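Local coordinates for protein PadR family transcriptional regulator (Listeria monocytogenes, PDB 6ABQ) that probably binds operator DNA as a dimeric, PadR-type winged helix-turn-helix regulator whose control of transcription responds to ligand, at residues M21-R25 / I36-L40. Sequence-based numbering, arbitrary orientation.
Sequences MILER and ITKYL
In the winged helix-turn-helix domain of this PadR-family regulator, the first two helices of the helical bundle, 17-27 and 33-42, meet where Ile22 and Arg25 face Ile36, Tyr39 and Leu40. The short segment axes come no closer than 10.6 Å and run at 112° to each other, a distance spanned by side chains. Ile22 fills the middle: its CG1 lies 3.8 Å from Ile36 CG2 and equally far from Leu40 CD1; the Ile22 side chain crosses those of Ile36 and Leu40 at about a right angle. The other methyl of Leu40, CD2, rests on the root of Met21, 3.8 Å from its CB, while the thioether of Met21 turns away from helix 33-42.

Arg25 and Tyr39 close the more exposed flank. With CG anti to the backbone N (chi1 173°) and a bend at chi2, the arginine carries its methylenes over one face of the tyrosine ring, and CD sits 3.7 Å from the Tyr39 ring centroid, a CH-pi contact. Beyond CD the chain climbs off the face, so that CZ is 5.8 Å from the Tyr39 ring centroid, a distance at which any cation-pi attraction is weak at best. The guanidinium stands nearly perpendicular to the ring plane, and its charge is paired with Glu35 through NH2. At the far end of the ring, Tyr39 OH is 2.8 Å from a water lying in the ring plane, and that water donates a hydrogen bond to Met21 O, linking the phenol to the backbone of the first helix.

Around this interface, Ile22 also packs on Ile56 of helix 50-62, the third helix of the bundle, whereas Met21 reaches Phe95 and Trp96 of the long helix 86-110. Ile106 of the second subunit touches Met21 as well, bringing the contact up to the dimer interface.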
ATOM      1  N   MET B  21      -2.958   9.023   5.044  1.00 19.02           N
ATOM      2  CA  MET B  21      -4.322   9.543   4.896  1.00 17.37           C
ATOM      3  C   MET B  21      -4.867  10.080   6.210  1.00 14.69           C
ATOM      4  O   MET B  21      -5.431  11.179   6.247  1.00 14.20           O
ATOM      5  CB  MET B  21      -5.269   8.478   4.318  1.00 17.61           C
ATOM      6  CG  MET B  21      -4.990   8.045   2.882  1.00 20.74           C
ATOM      7  SD  MET B  21      -5.073   9.401   1.700  1.00 22.89           S
ATOM      8  CE  MET B  21      -3.383   9.991   1.709  1.00 24.97           C
ATOM      9  N   ILE B  22      -4.669   9.307   7.276  1.00 13.63           N
ATOM     10  CA  ILE B  22      -5.152   9.650   8.612  1.00 11.70           C
ATOM     11  C   ILE B  22      -4.447  10.911   9.131  1.00 11.65           C
ATOM     12  O   ILE B  22      -5.118  11.842   9.575  1.00 10.82           O
ATOM     13  CB  ILE B  22      -5.061   8.440   9.581  1.00 11.47           C
ATOM     14  CG1 ILE B  22      -6.000   7.324   9.086  1.00 11.76           C
ATOM     15  CG2 ILE B  22      -5.428   8.855  11.004  1.00 10.24           C
ATOM     16  CD1 ILE B  22      -5.851   5.977   9.758  1.00 12.58           C
ATOM     17  N   LEU B  23      -3.115  10.945   9.031  1.00 13.11           N
ATOM     18  CA  LEU B  23      -2.332  12.139   9.351  1.00 13.81           C
ATOM     19  C   LEU B  23      -2.813  13.372   8.565  1.00 14.35           C
ATOM     20  O   LEU B  23      -2.965  14.452   9.147  1.00 14.10           O
ATOM     21  CB  LEU B  23      -0.820  11.900   9.133  1.00 16.23           C
ATOM     22  CG  LEU B  23      -0.034  10.965  10.071  1.00 16.81           C
ATOM     23  CD1 LEU B  23       1.353  10.681   9.511  1.00 20.12           C
ATOM     24  CD2 LEU B  23       0.076  11.499  11.489  1.00 15.92           C
ATOM     25  N   GLU B  24      -3.075  13.192   7.266  1.00 15.55           N
ATOM     26  CA  GLU B  24      -3.622  14.255   6.406  1.00 16.79           C
ATOM     27  C   GLU B  24      -4.973  14.776   6.897  1.00 15.22           C
ATOM     28  O   GLU B  24      -5.174  15.984   6.953  1.00 16.14           O
ATOM     29  CB  GLU B  24      -3.704  13.800   4.938  1.00 18.87           C
ATOM     30  CG  GLU B  24      -4.302  14.824   3.972  1.00 20.91           C
ATOM     31  CD  GLU B  24      -3.397  16.021   3.681  1.00 23.69           C
ATOM     32  OE1 GLU B  24      -2.156  15.896   3.704  1.00 25.11           O
ATOM     33  OE2 GLU B  24      -3.941  17.105   3.412  1.00 25.06           O
ATOM     34  N   ARG B  25      -5.878  13.863   7.253  1.00 13.48           N
ATOM     35  CA  ARG B  25      -7.182  14.219   7.812  1.00 12.52           C
ATOM     36  C   ARG B  25      -7.044  14.948   9.162  1.00 11.77           C
ATOM     37  O   ARG B  25      -7.729  15.950   9.393  1.00 12.46           O
ATOM     38  CB  ARG B  25      -8.084  12.977   7.933  1.00 11.44           C
ATOM     39  CG  ARG B  25      -9.419  13.187   8.653  1.00 10.97           C
ATOM     40  CD  ARG B  25     -10.322  14.192   7.939  1.00 12.66           C
ATOM     41  NE  ARG B  25     -11.473  14.574   8.752  1.00 12.95           N
ATOM     42  CZ  ARG B  25     -11.476  15.536   9.676  1.00 13.26           C
ATOM     43  NH1 ARG B  25     -10.388  16.253   9.928  1.00 13.17           N
ATOM     44  NH2 ARG B  25     -12.588  15.787  10.352  1.00 14.20           N
ATOM     45  N   ILE B  36     -12.764   9.912  11.554  1.00 10.68           N
ATOM     46  CA  ILE B  36     -11.691   9.517  10.628  1.00  9.98           C
ATOM     47  C   ILE B  36     -12.113   8.322   9.762  1.00 10.77           C
ATOM     48  O   ILE B  36     -11.917   8.357   8.545  1.00 11.24           O
ATOM     49  CB  ILE B  36     -10.364   9.207  11.371  1.00  9.19           C
ATOM     50  CG1 ILE B  36      -9.818  10.471  12.053  1.00  8.76           C
ATOM     51  CG2 ILE B  36      -9.315   8.618  10.418  1.00  9.33           C
ATOM     52  CD1 ILE B  36      -8.907  10.210  13.243  1.00  8.59           C
ATOM     53  N   THR B  37     -12.690   7.288  10.392  1.00 11.44           N
ATOM     54  CA  THR B  37     -13.171   6.083   9.704  1.00 12.72           C
ATOM     55  C   THR B  37     -14.190   6.452   8.629  1.00 13.81           C
ATOM     56  O   THR B  37     -14.055   6.028   7.480  1.00 14.58           O
ATOM     57  CB  THR B  37     -13.810   5.054  10.679  1.00 13.98           C
ATOM     58  OG1 THR B  37     -12.937   4.815  11.782  1.00 13.53           O
ATOM     59  CG2 THR B  37     -14.099   3.732   9.978  1.00 15.66           C
ATOM     60  N   LYS B  38     -15.187   7.253   9.010  1.00 14.43           N
ATOM     61  CA  LYS B  38     -16.254   7.682   8.093  1.00 16.21           C
ATOM     62  C   LYS B  38     -15.719   8.541   6.947  1.00 16.12           C
ATOM     63  O   LYS B  38     -16.161   8.386   5.809  1.00 17.77           O
ATOM     64  CB  LYS B  38     -17.388   8.396   8.841  1.00 17.63           C
ATOM     65  CG  LYS B  38     -18.056   7.570   9.944  1.00 18.76           C
ATOM     66  CD  LYS B  38     -19.143   6.621   9.431  1.00 21.33           C
ATOM     67  CE  LYS B  38     -18.634   5.189   9.319  1.00 21.07           C
ATOM     68  NZ  LYS B  38     -19.267   4.307  10.344  1.00 23.04           N
ATOM     69  N   TYR B  39     -14.757   9.417   7.254  1.00 14.66           N
ATOM     70  CA  TYR B  39     -14.033  10.191   6.240  1.00 14.95           C
ATOM     71  C   TYR B  39     -13.371   9.278   5.188  1.00 15.43           C
ATOM     72  O   TYR B  39     -13.480   9.536   3.992  1.00 17.23           O
ATOM     73  CB  TYR B  39     -12.996  11.144   6.884  1.00 13.62           C
ATOM     74  CG  TYR B  39     -11.994  11.690   5.887  1.00 14.25           C
ATOM     75  CD1 TYR B  39     -12.337  12.729   5.005  1.00 16.33           C
ATOM     76  CD2 TYR B  39     -10.709  11.140   5.797  1.00 13.52           C
ATOM     77  CE1 TYR B  39     -11.418  13.204   4.066  1.00 17.66           C
ATOM     78  CE2 TYR B  39      -9.784  11.608   4.871  1.00 14.83           C
ATOM     79  CZ  TYR B  39     -10.135  12.632   4.007  1.00 16.88           C
ATOM     80  OH  TYR B  39      -9.197  13.079   3.093  1.00 18.83           O
ATOM     81  N   LEU B  40     -12.687   8.230   5.651  1.00 14.38           N
ATOM     82  CA  LEU B  40     -12.028   7.268   4.763  1.00 15.38           C
ATOM     83  C   LEU B  40     -13.023   6.418   3.961  1.00 17.37           C
ATOM     84  O   LEU B  40     -12.778   6.144   2.786  1.00 19.19           O
ATOM     85  CB  LEU B  40     -11.032   6.382   5.534  1.00 14.48           C
ATOM     86  CG  LEU B  40      -9.844   7.105   6.183  1.00 13.18           C
ATOM     87  CD1 LEU B  40      -9.206   6.250   7.270  1.00 12.63           C
ATOM     88  CD2 LEU B  40      -8.816   7.541   5.144  1.00 14.41           C
TER
HETATM   89  O   HOH W   1      -6.697  12.102   3.824  1.00 11.21           O